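Local structure of UDP-N-acetylmuramate--L-alanine ligase (Thermotoga maritima, 1J6U) at residues A29-S34 with G157-G162; E115-T120 with N163-Y168; T128-A133 with V145-I150; K137-S142 with A297-A302. The protein catalyses the ATP-dependent joining of L-alanine to UDP-N-acetylmuramate, a step of peptidoglycan synthesis in cell wall formation. All blocks are in the same frame, centred on the assembly; numbering follows the deposited sequence.

Contact 1. Residues A29-S34 with G157-G162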
loop_
_atom_site.group_PDB
_atom_site.type_symbol
_atom_site.label_atom_id
_atom_site.label_comp_id
_atom_site.label_asym_id
_atom_site.label_seq_id
_atom_site.Cartn_x
_atom_site.Cartn_y
_atom_site.Cartn_z
ATOM N N ALA A 29 10.009 1.892 13.575
ATOM C CA ALA A 29 9.960 1.967 15.023
ATOM C C ALA A 29 9.748 0.569 15.613
ATOM O O ALA A 29 10.433 0.193 16.575
ATOM C CB ALA A 29 8.851 2.901 15.492
ATOM N N LEU A 30 8.809 -0.192 15.044
ATOM C CA LEU A 30 8.506 -1.546 15.538
ATOM C C LEU A 30 9.762 -2.450 15.444
ATOM O O LEU A 30 10.080 -3.187 16.360
ATOM C CB LEU A 30 7.329 -2.130 14.753
ATOM C CG LEU A 30 5.929 -1.593 15.110
ATOM C CD1 LEU A 30 4.998 -1.727 13.914
ATOM C CD2 LEU A 30 5.349 -2.346 16.304
ATOM N N HIS A 31 10.473 -2.376 14.333
ATOM C CA HIS A 31 11.703 -3.126 14.175
ATOM C C HIS A 31 12.674 -2.810 15.340
ATOM O O HIS A 31 13.184 -3.720 16.004
ATOM C CB HIS A 31 12.342 -2.755 12.826
ATOM C CG HIS A 31 13.631 -3.456 12.554
ATOM N ND1 HIS A 31 13.728 -4.829 12.478
ATOM C CD2 HIS A 31 14.877 -2.974 12.341
ATOM C CE1 HIS A 31 14.981 -5.162 12.230
ATOM N NE2 HIS A 31 15.697 -4.056 12.143
ATOM N N GLU A 32 12.915 -1.522 15.590
ATOM C CA GLU A 32 13.814 -1.098 16.661
ATOM C C GLU A 32 13.268 -1.546 18.010
ATOM O O GLU A 32 14.008 -1.958 18.911
ATOM C CB GLU A 32 13.988 0.423 16.627
ATOM C CG GLU A 32 14.796 0.916 15.434
ATOM C CD GLU A 32 16.205 0.340 15.413
ATOM O OE1 GLU A 32 16.645 -0.149 16.472
ATOM O OE2 GLU A 32 16.884 0.377 14.353
ATOM N N PHE A 33 11.958 -1.459 18.144
ATOM C CA PHE A 33 11.281 -1.907 19.349
ATOM C C PHE A 33 11.519 -3.418 19.524
ATOM O O PHE A 33 11.761 -3.896 20.621
ATOM C CB PHE A 33 9.801 -1.691 19.194
ATOM C CG PHE A 33 9.014 -2.226 20.325
ATOM C CD1 PHE A 33 9.094 -1.634 21.577
ATOM C CD2 PHE A 33 8.155 -3.294 20.138
ATOM C CE1 PHE A 33 8.320 -2.091 22.625
ATOM C CE2 PHE A 33 7.373 -3.762 21.191
ATOM C CZ PHE A 33 7.456 -3.156 22.432
ATOM N N SER A 34 11.424 -4.157 18.420
ATOM C CA SER A 34 11.637 -5.599 18.436
ATOM C C SER A 34 13.096 -5.911 18.738
ATOM O O SER A 34 13.410 -7.002 19.187
ATOM C CB SER A 34 11.264 -6.215 17.089
ATOM O OG SER A 34 9.854 -6.248 16.917
ATOM N N GLY A 157 1.273 -6.133 11.671
ATOM C CA GLY A 157 0.585 -5.422 10.616
ATOM C C GLY A 157 1.314 -4.936 9.408
ATOM O O GLY A 157 0.914 -5.274 8.280
ATOM N N ASN A 158 2.334 -4.103 9.634
ATOM C CA ASN A 158 3.127 -3.540 8.549
ATOM C C ASN A 158 4.565 -3.898 8.832
ATOM O O ASN A 158 5.491 -3.443 8.157
ATOM C CB ASN A 158 2.957 -2.001 8.446
ATOM C CG ASN A 158 3.431 -1.234 9.711
ATOM O OD1 ASN A 158 3.349 -1.727 10.843
ATOM N ND2 ASN A 158 3.907 -0.014 9.502
ATOM N N TYR A 159 4.733 -4.747 9.829
ATOM C CA TYR A 159 6.061 -5.185 10.219
ATOM C C TYR A 159 5.997 -6.545 10.873
ATOM O O TYR A 159 4.983 -6.904 11.475
ATOM C CB TYR A 159 6.692 -4.224 11.226
ATOM C CG TYR A 159 7.998 -4.765 11.787
ATOM C CD1 TYR A 159 9.179 -4.647 11.060
ATOM C CD2 TYR A 159 8.035 -5.458 13.008
ATOM C CE1 TYR A 159 10.371 -5.193 11.526
ATOM C CE2 TYR A 159 9.210 -6.016 13.490
ATOM C CZ TYR A 159 10.385 -5.876 12.740
ATOM O OH TYR A 159 11.585 -6.398 13.184
ATOM N N GLU A 160 7.086 -7.297 10.727
ATOM C CA GLU A 160 7.228 -8.617 11.340
ATOM C C GLU A 160 8.713 -8.876 11.419
ATOM O O GLU A 160 9.433 -8.595 10.463
ATOM C CB GLU A 160 6.581 -9.725 10.498
ATOM C CG GLU A 160 6.639 -11.077 11.208
ATOM C CD GLU A 160 5.612 -12.077 10.701
ATOM O OE1 GLU A 160 5.972 -12.978 9.913
ATOM O OE2 GLU A 160 4.436 -11.955 11.090
ATOM N N LYS A 161 9.171 -9.386 12.552
ATOM C CA LYS A 161 10.583 -9.689 12.710
ATOM C C LYS A 161 10.785 -11.172 12.442
ATOM O O LYS A 161 10.011 -12.006 12.942
ATOM C CB LYS A 161 11.053 -9.405 14.137
ATOM C CG LYS A 161 12.530 -9.722 14.307
ATOM C CD LYS A 161 13.128 -9.202 15.587
ATOM C CE LYS A 161 14.659 -9.216 15.520
ATOM N NZ LYS A 161 15.206 -8.317 14.438
ATOM N N GLY A 162 11.810 -11.501 11.662
ATOM C CA GLY A 162 12.111 -12.899 11.383
ATOM C C GLY A 162 13.616 -13.009 11.209
ATOM O O GLY A 162 14.283 -11.986 11.113
#

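Contact 2. Residues E115-T120 with N163-Y168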
loop_
_atom_site.group_PDB
_atom_site.type_symbol
_atom_site.label_atom_id
_atom_site.label_comp_id
_atom_site.label_asym_id
_atom_site.label_seq_id
_atom_site.Cartn_x
_atom_site.Cartn_y
_atom_site.Cartn_z
ATOM N N GLU A 115 19.621 -11.235 3.185
ATOM C CA GLU A 115 19.251 -11.324 1.778
ATOM C C GLU A 115 18.060 -10.384 1.652
ATOM O O GLU A 115 17.101 -10.481 2.417
ATOM C CB GLU A 115 18.832 -12.756 1.441
ATOM C CG GLU A 115 18.482 -13.007 -0.023
ATOM C CD GLU A 115 17.839 -14.387 -0.246
ATOM O OE1 GLU A 115 17.528 -15.099 0.746
ATOM O OE2 GLU A 115 17.630 -14.761 -1.421
ATOM N N GLU A 116 18.091 -9.504 0.666
ATOM C CA GLU A 116 17.019 -8.539 0.515
ATOM C C GLU A 116 16.055 -8.626 -0.667
ATOM O O GLU A 116 16.468 -8.657 -1.819
ATOM C CB GLU A 116 17.615 -7.139 0.522
ATOM C CG GLU A 116 18.326 -6.764 1.804
ATOM C CD GLU A 116 19.036 -5.412 1.684
ATOM O OE1 GLU A 116 18.774 -4.670 0.697
ATOM O OE2 GLU A 116 19.860 -5.094 2.579
ATOM N N PHE A 117 14.759 -8.626 -0.358
ATOM C CA PHE A 117 13.737 -8.622 -1.375
ATOM C C PHE A 117 13.112 -7.217 -1.315
ATOM O O PHE A 117 12.439 -6.857 -0.353
ATOM C CB PHE A 117 12.650 -9.663 -1.092
ATOM C CG PHE A 117 13.106 -11.095 -1.238
ATOM C CD1 PHE A 117 13.905 -11.696 -0.260
ATOM C CD2 PHE A 117 12.660 -11.876 -2.298
ATOM C CE1 PHE A 117 14.237 -13.035 -0.334
ATOM C CE2 PHE A 117 12.992 -13.222 -2.370
ATOM C CZ PHE A 117 13.778 -13.793 -1.385
ATOM N N ALA A 118 13.360 -6.422 -2.345
ATOM C CA ALA A 118 12.806 -5.086 -2.433
ATOM C C ALA A 118 11.763 -4.968 -3.548
ATOM O O ALA A 118 11.856 -5.586 -4.636
ATOM C CB ALA A 118 13.921 -4.077 -2.662
ATOM N N VAL A 119 10.743 -4.176 -3.269
ATOM C CA VAL A 119 9.723 -3.938 -4.262
ATOM C C VAL A 119 9.567 -2.442 -4.357
ATOM O O VAL A 119 9.504 -1.759 -3.344
ATOM C CB VAL A 119 8.397 -4.559 -3.847
ATOM C CG1 VAL A 119 7.308 -4.209 -4.876
ATOM C CG2 VAL A 119 8.570 -6.070 -3.700
ATOM N N THR A 120 9.523 -1.921 -5.567
ATOM C CA THR A 120 9.335 -0.492 -5.727
ATOM C C THR A 120 8.461 -0.317 -6.951
ATOM O O THR A 120 8.190 -1.278 -7.663
ATOM C CB THR A 120 10.665 0.281 -5.952
ATOM O OG1 THR A 120 10.425 1.692 -5.824
ATOM C CG2 THR A 120 11.192 0.027 -7.349
ATOM N N ASN A 163 14.176 -14.212 11.176
ATOM C CA ASN A 163 15.623 -14.329 10.985
ATOM C C ASN A 163 15.979 -14.659 9.531
ATOM O O ASN A 163 17.153 -14.675 9.171
ATOM C CB ASN A 163 16.197 -15.374 11.936
ATOM C CG ASN A 163 15.488 -16.695 11.827
ATOM O OD1 ASN A 163 14.276 -16.737 11.631
ATOM N ND2 ASN A 163 16.233 -17.793 11.964
ATOM N N GLY A 164 14.954 -14.897 8.708
ATOM C CA GLY A 164 15.157 -15.190 7.303
ATOM C C GLY A 164 15.563 -13.945 6.545
ATOM O O GLY A 164 16.198 -13.057 7.106
ATOM N N PRO A 165 15.233 -13.837 5.254
ATOM C CA PRO A 165 15.638 -12.613 4.552
ATOM C C PRO A 165 14.711 -11.465 4.955
ATOM O O PRO A 165 13.743 -11.646 5.703
ATOM C CB PRO A 165 15.447 -12.980 3.085
ATOM C CG PRO A 165 14.196 -13.779 3.129
ATOM C CD PRO A 165 14.332 -14.649 4.424
ATOM N N VAL A 166 14.990 -10.281 4.442
ATOM C CA VAL A 166 14.153 -9.150 4.745
ATOM C C VAL A 166 13.464 -8.685 3.451
ATOM O O VAL A 166 14.082 -8.597 2.378
ATOM C CB VAL A 166 14.971 -8.010 5.399
ATOM C CG1 VAL A 166 16.192 -7.707 4.570
ATOM C CG2 VAL A 166 14.099 -6.742 5.522
ATOM N N VAL A 167 12.160 -8.442 3.572
ATOM C CA VAL A 167 11.315 -7.990 2.471
ATOM C C VAL A 167 10.866 -6.564 2.772
ATOM O O VAL A 167 10.365 -6.281 3.875
ATOM C CB VAL A 167 10.004 -8.851 2.361
ATOM C CG1 VAL A 167 9.306 -8.564 1.060
ATOM C CG2 VAL A 167 10.310 -10.304 2.494
ATOM N N TYR A 168 11.001 -5.672 1.799
ATOM C CA TYR A 168 10.563 -4.299 2.014
ATOM C C TYR A 168 10.156 -3.564 0.756
ATOM O O TYR A 168 10.433 -3.962 -0.371
ATOM C CB TYR A 168 11.642 -3.519 2.741
ATOM C CG TYR A 168 12.932 -3.465 1.979
ATOM C CD1 TYR A 168 13.207 -2.403 1.102
ATOM C CD2 TYR A 168 13.894 -4.487 2.127
ATOM C CE1 TYR A 168 14.414 -2.351 0.389
ATOM C CE2 TYR A 168 15.113 -4.443 1.419
ATOM C CZ TYR A 168 15.361 -3.374 0.563
ATOM O OH TYR A 168 16.564 -3.305 -0.064
#

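Contact 3. Residues T128-A133 with V145-I150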
loop_
_atom_site.group_PDB
_atom_site.type_symbol
_atom_site.label_atom_id
_atom_site.label_comp_id
_atom_site.label_asym_id
_atom_site.label_seq_id
_atom_site.Cartn_x
_atom_site.Cartn_y
_atom_site.Cartn_z
ATOM N N THR A 128 2.282 -6.079 -3.879
ATOM C CA THR A 128 3.344 -6.951 -4.390
ATOM C C THR A 128 4.283 -7.312 -3.255
ATOM O O THR A 128 4.636 -8.486 -3.064
ATOM C CB THR A 128 4.095 -6.277 -5.523
ATOM O OG1 THR A 128 3.194 -6.123 -6.632
ATOM C CG2 THR A 128 5.315 -7.133 -5.955
ATOM N N THR A 129 4.655 -6.309 -2.468
ATOM C CA THR A 129 5.502 -6.566 -1.312
ATOM C C THR A 129 4.837 -7.516 -0.328
ATOM O O THR A 129 5.485 -8.387 0.247
ATOM C CB THR A 129 5.798 -5.290 -0.535
ATOM O OG1 THR A 129 6.335 -4.302 -1.413
ATOM C CG2 THR A 129 6.777 -5.577 0.569
ATOM N N ALA A 130 3.536 -7.344 -0.129
ATOM C CA ALA A 130 2.821 -8.179 0.827
ATOM C C ALA A 130 2.800 -9.615 0.294
ATOM O O ALA A 130 2.952 -10.600 1.058
ATOM C CB ALA A 130 1.390 -7.616 1.070
HETATM N N MSE A 131 2.636 -9.734 -1.022
HETATM C CA MSE A 131 2.643 -11.046 -1.659
HETATM C C MSE A 131 4.009 -11.742 -1.436
HETATM O O MSE A 131 4.043 -12.893 -1.005
HETATM C CB MSE A 131 2.337 -10.911 -3.135
HETATM C CG MSE A 131 0.924 -10.659 -3.410
HETATM SE SE MSE A 131 0.629 -10.382 -5.271
HETATM C CE MSE A 131 -1.273 -10.755 -5.316
ATOM N N VAL A 132 5.111 -11.028 -1.709
ATOM C CA VAL A 132 6.451 -11.548 -1.530
ATOM C C VAL A 132 6.615 -12.010 -0.099
ATOM O O VAL A 132 7.027 -13.148 0.145
ATOM C CB VAL A 132 7.529 -10.474 -1.851
ATOM C CG1 VAL A 132 8.959 -11.009 -1.536
ATOM C CG2 VAL A 132 7.445 -10.107 -3.301
ATOM N N ALA A 133 6.293 -11.126 0.840
ATOM C CA ALA A 133 6.381 -11.459 2.247
ATOM C C ALA A 133 5.515 -12.680 2.571
ATOM O O ALA A 133 5.932 -13.580 3.304
ATOM C CB ALA A 133 5.912 -10.258 3.116
ATOM N N VAL A 145 9.760 -8.425 7.695
ATOM C CA VAL A 145 8.944 -7.665 6.754
ATOM C C VAL A 145 8.702 -6.192 7.150
ATOM O O VAL A 145 8.431 -5.874 8.299
ATOM C CB VAL A 145 7.568 -8.361 6.568
ATOM C CG1 VAL A 145 6.748 -7.668 5.452
ATOM C CG2 VAL A 145 7.790 -9.853 6.265
ATOM N N PHE A 146 8.813 -5.311 6.165
ATOM C CA PHE A 146 8.575 -3.894 6.336
ATOM C C PHE A 146 7.554 -3.600 5.258
ATOM O O PHE A 146 7.893 -3.462 4.081
ATOM C CB PHE A 146 9.847 -3.052 6.079
ATOM C CG PHE A 146 10.859 -3.152 7.161
ATOM C CD1 PHE A 146 11.797 -4.180 7.167
ATOM C CD2 PHE A 146 10.857 -2.238 8.218
ATOM C CE1 PHE A 146 12.714 -4.279 8.226
ATOM C CE2 PHE A 146 11.770 -2.353 9.261
ATOM C CZ PHE A 146 12.696 -3.375 9.262
ATOM N N LEU A 147 6.302 -3.472 5.665
ATOM C CA LEU A 147 5.237 -3.224 4.712
ATOM C C LEU A 147 4.720 -1.802 4.793
ATOM O O LEU A 147 4.637 -1.232 5.882
ATOM C CB LEU A 147 4.074 -4.147 5.033
ATOM C CG LEU A 147 3.457 -4.974 3.927
ATOM C CD1 LEU A 147 2.042 -5.267 4.387
ATOM C CD2 LEU A 147 3.485 -4.256 2.574
ATOM N N GLY A 148 4.337 -1.259 3.642
ATOM C CA GLY A 148 3.761 0.077 3.584
ATOM C C GLY A 148 2.243 -0.030 3.660
ATOM O O GLY A 148 1.515 0.738 3.038
ATOM N N GLY A 149 1.752 -0.997 4.426
ATOM C CA GLY A 149 0.320 -1.166 4.514
ATOM C C GLY A 149 0.092 -2.195 5.585
ATOM O O GLY A 149 1.061 -2.652 6.191
ATOM N N ILE A 150 -1.162 -2.544 5.861
ATOM C CA ILE A 150 -1.400 -3.523 6.887
ATOM C C ILE A 150 -1.831 -4.884 6.322
ATOM O O ILE A 150 -2.769 -4.988 5.521
ATOM C CB ILE A 150 -2.486 -3.051 7.881
ATOM C CG1 ILE A 150 -2.053 -1.756 8.566
ATOM C CG2 ILE A 150 -2.747 -4.162 8.922
ATOM C CD1 ILE A 150 -0.787 -1.893 9.403
#

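Contact 4. Residues K137-S142 with A297-A302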
loop_
_atom_site.group_PDB
_atom_site.type_symbol
_atom_site.label_atom_id
_atom_site.label_comp_id
_atom_site.label_asym_id
_atom_site.label_seq_id
_atom_site.Cartn_x
_atom_site.Cartn_y
_atom_site.Cartn_z
ATOM N N LYS A 137 6.787 -16.252 3.927
ATOM C CA LYS A 137 6.332 -16.794 5.198
ATOM C C LYS A 137 5.758 -18.196 5.011
ATOM O O LYS A 137 5.954 -19.070 5.852
ATOM C CB LYS A 137 5.274 -15.875 5.824
ATOM C CG LYS A 137 5.831 -14.666 6.562
ATOM C CD LYS A 137 4.735 -13.593 6.822
ATOM C CE LYS A 137 3.536 -14.087 7.651
ATOM N NZ LYS A 137 3.868 -14.665 8.988
ATOM N N HIS A 138 5.052 -18.408 3.899
ATOM C CA HIS A 138 4.409 -19.685 3.637
ATOM C C HIS A 138 5.449 -20.725 3.451
ATOM O O HIS A 138 5.270 -21.861 3.874
ATOM C CB HIS A 138 3.558 -19.623 2.400
ATOM C CG HIS A 138 2.821 -20.888 2.109
ATOM N ND1 HIS A 138 1.675 -21.250 2.777
ATOM C CD2 HIS A 138 3.010 -21.828 1.150
ATOM C CE1 HIS A 138 1.178 -22.350 2.235
ATOM N NE2 HIS A 138 1.969 -22.719 1.246
ATOM N N LEU A 139 6.544 -20.319 2.821
ATOM C CA LEU A 139 7.657 -21.215 2.578
ATOM C C LEU A 139 8.478 -21.355 3.809
ATOM O O LEU A 139 9.597 -21.851 3.738
ATOM C CB LEU A 139 8.553 -20.683 1.495
ATOM C CG LEU A 139 7.860 -20.654 0.147
ATOM C CD1 LEU A 139 8.890 -20.312 -0.893
ATOM C CD2 LEU A 139 7.213 -21.966 -0.152
ATOM N N ARG A 140 7.913 -20.900 4.928
ATOM C CA ARG A 140 8.588 -20.925 6.217
ATOM C C ARG A 140 10.023 -20.362 6.134
ATOM O O ARG A 140 10.941 -20.913 6.695
ATOM C CB ARG A 140 8.563 -22.348 6.778
ATOM C CG ARG A 140 7.105 -22.873 6.902
ATOM C CD ARG A 140 6.981 -24.247 7.567
ATOM N N LYS A 141 10.210 -19.256 5.422
ATOM C CA LYS A 141 11.531 -18.661 5.315
ATOM C C LYS A 141 11.712 -17.628 6.440
ATOM O O LYS A 141 12.776 -17.030 6.572
ATOM C CB LYS A 141 11.719 -18.000 3.959
ATOM C CG LYS A 141 11.645 -18.952 2.783
ATOM C CD LYS A 141 12.675 -20.059 2.926
ATOM C CE LYS A 141 13.222 -20.540 1.578
ATOM N NZ LYS A 141 14.173 -19.568 0.919
ATOM N N SER A 142 10.674 -17.466 7.266
ATOM C CA SER A 142 10.671 -16.538 8.399
ATOM C C SER A 142 11.367 -15.170 8.119
ATOM O O SER A 142 12.343 -14.774 8.768
ATOM C CB SER A 142 11.275 -17.251 9.606
ATOM O OG SER A 142 11.806 -16.320 10.527
ATOM N N ALA A 297 4.892 -24.869 -6.741
ATOM C CA ALA A 297 3.658 -25.404 -6.164
ATOM C C ALA A 297 3.339 -24.682 -4.845
ATOM O O ALA A 297 2.211 -24.206 -4.654
ATOM C CB ALA A 297 3.748 -26.914 -5.939
ATOM N N PRO A 298 4.300 -24.619 -3.895
ATOM C CA PRO A 298 3.930 -23.902 -2.672
ATOM C C PRO A 298 3.770 -22.405 -2.888
ATOM O O PRO A 298 2.987 -21.778 -2.185
ATOM C CB PRO A 298 5.066 -24.231 -1.694
ATOM C CG PRO A 298 6.157 -24.578 -2.530
ATOM C CD PRO A 298 5.507 -25.405 -3.636
ATOM N N VAL A 299 4.490 -21.844 -3.860
ATOM C CA VAL A 299 4.380 -20.416 -4.126
ATOM C C VAL A 299 2.969 -20.092 -4.592
ATOM O O VAL A 299 2.418 -19.091 -4.188
ATOM C CB VAL A 299 5.397 -19.954 -5.196
ATOM C CG1 VAL A 299 5.126 -18.499 -5.654
ATOM C CG2 VAL A 299 6.773 -20.022 -4.611
ATOM N N LEU A 300 2.381 -20.954 -5.416
ATOM C CA LEU A 300 1.029 -20.746 -5.929
ATOM C C LEU A 300 -0.061 -21.012 -4.895
ATOM O O LEU A 300 -1.151 -20.451 -4.957
ATOM C CB LEU A 300 0.783 -21.615 -7.159
ATOM C CG LEU A 300 1.551 -21.138 -8.401
ATOM C CD1 LEU A 300 1.521 -22.196 -9.503
ATOM C CD2 LEU A 300 0.935 -19.865 -8.900
ATOM N N GLU A 301 0.234 -21.892 -3.965
ATOM C CA GLU A 301 -0.689 -22.235 -2.897
ATOM C C GLU A 301 -0.794 -20.983 -1.990
ATOM O O GLU A 301 -1.882 -20.559 -1.575
ATOM C CB GLU A 301 -0.095 -23.430 -2.155
ATOM C CG GLU A 301 -0.852 -23.966 -0.981
ATOM C CD GLU A 301 -0.103 -25.141 -0.353
ATOM O OE1 GLU A 301 1.135 -25.230 -0.557
ATOM O OE2 GLU A 301 -0.740 -25.961 0.347
ATOM N N ALA A 302 0.353 -20.378 -1.732
ATOM C CA ALA A 302 0.441 -19.203 -0.920
ATOM C C ALA A 302 -0.272 -18.048 -1.643
ATOM O O ALA A 302 -1.083 -17.326 -1.045
ATOM C CB ALA A 302 1.891 -18.865 -0.695
#

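Contact 1. Residues A29-S34 with G157-G162
L30 and H31, on the last turns of helix 23-34, face Y159 and K161 of the edge strand 159-160 and the loop after it, with the CA atoms of L30 and Y159 6.9 Å apart. The Y159 ring lies against the helix backbone. One of its faces meets H31 N, which sits 3.8 Å above the ring plane, and H31 CA lies over the same ring. Y159 CG is anti to the backbone N (chi1 172°), and the phenol reaches across to the helix. There OH meets H31 ND1 at 2.7 Å in a nearly straight hydrogen bond, whose donor could be either group. The hydroxyl lies at the edge of the imidazole, near its plane. The two rings meet rim to rim, with planes at 62°. L30 slides past the tyrosine in the opposite direction, and its CB lies 3.8 Å from Y159 CD2. The contact joins two domains of the Mur ligase fold. The helix belongs to the N-terminal Rossmann-like domain, and the strand to the sheet of the central ATP-binding domain. L30 CD1 also touches N158 OD1 at 3.5 Å, while N158 ND2 bonds to S26 OG of the same helix. On the more open side, S34 CB packs on K161 CD at 3.8 Å. The ammonium of K161 is held by N35 OD1. F146 packs edge-to-face with both H31 and Y159.

Contact 2. Residues E115-T120 with N163-Y168
E116 and Y168 meet across two neighbouring strands through a hydrogen bond from Y168 OH to E116 OE1, 2.7 Å long. The hydroxyl comes from above the carboxylate plane, 42° out of it. Y168 CG stands between its backbone N and carbonyl carbon (chi1 60°), which turns the ring back over the adjacent strand. One ring face then lies over A118 CA, and A118 CB touches Y168 CE1 at 3.5 Å. E116 CG also packs on V166 CG1 at 3.6 Å, side by side. On the other face of the sheet, F117 CB meets V167 CG1, and F117 CE1 reaches P165 CG at 3.5 Å. The backbones set this register. F117 N bonds to V166 O, and Y168 N to F117 O, both at 2.8 Å. V166 N to E115 O and V119 N to Y168 O extend the ladder at its two ends. Further out, L109 of helix 101-112 packs on E116, V166 and Y168, and F105 meets the Y168 ring edge-to-face. Helix 125-138 packs on the opposite face, against F117, V119 and V167. Strands 116-120 and 166-168 run parallel, their axes 7° apart, within the seven-stranded sheet. Strand 116-120 leads into the predicted ATP-binding residues G121 to T127, which span the loop and the start of helix 125-138. This strand-loop-helix order is that of a P-loop nucleotide-binding domain, as in other Mur ligases.

Contact 3. Residues T128-A133 with V145-I150
L147 packs against T129 and A130 where helix 125-138, the helix that follows the P-loop in the central domain, lies on the sheet beside strand 144-146. From CB the leucine turns towards the helix. CB stands back from the helix, and the contact is made beyond CG, which divides the chain into two methyls. CD1 goes to A130 CB at 4.1 Å. CD2 goes to T129 CB at 4.0 Å and also touches T129 CG2. L147 and T129 thus slide past each other in opposite directions. T129 holds CG2 anti to the backbone N (OG1 at chi1 -54°), which sets this methyl beside CD2. OG1 is bonded to K125 O, one turn back in the helix. The leucine also lies near T126, which is predicted to bind ATP. F146 starts away from the helix, and its ring meets F105 edge-to-face. Its backbone bonds to V167. On the side of strand 159-160, V145 bonds to E160 and L147 to N158. One turn further along the helix, A133 presses its methyl between the two branches of V145. A133 CB lies 3.6 Å from V145 CG1 and 3.7 Å from V145 CG2.

Contact 4. Residues K137-S142 with A297-A302
H138 holds CG anti to its backbone N (chi1 -177°), and this carries the imidazole across to A302 and E301 of helix 296-305. E301 also has CG anti to its N (chi1 179°), and its extended chain brings the carboxylate to the ring edge. H138 NE2 donates to E301 OE1 at 3.2 Å, a weak but fairly straight bond. OE1 lies in the imidazole plane, while the carboxylate is turned 72° from it. The methyl of A302 sits over one face of the same ring, with CB 3.9 Å from the ring centroid, a CH-pi contact. The ring is therefore met both at an edge and over a face. H138 CD2 also comes 3.3 Å from P298 O. L139 crosses P298 at about a right angle, and its CD2 presses on P298 CB at 3.5 Å, tighter than usual packing. L139 CD1 reaches V299 CG2 more loosely, at 4.3 Å. Positive phi at R140 fits a Schellman motif ending helix 125-138, though its N is doubtfully placed. Helix 296-305 packs beside this end of helix 125-138. V299 touches V135, and A302 O accepts a bond from H134. On its far side L300 rests on strand 264-271.

Contacts 1, 2 and 3 are buried and reach one sheet, while contact 4 is only partly buried and lies farther from the centre of the chain. Contact 2 is a backbone ladder within the sheet, with a tyrosine-glutamate bond on one face and apolar packing on the other. Contact 3 is purely apolar and lays helix 125-138 on that sheet. Contact 4 uses the far end of the same helix, where a weak polar bond joins the packing. Contact 1 binds the edge strand to another domain through a tyrosine-histidine bond. The elements interlock, since strand 144-146 of contact 3 lies between strands 159-160 and 166-170. A salt bridge from E160 to K137 ties contact 1 to contact 4.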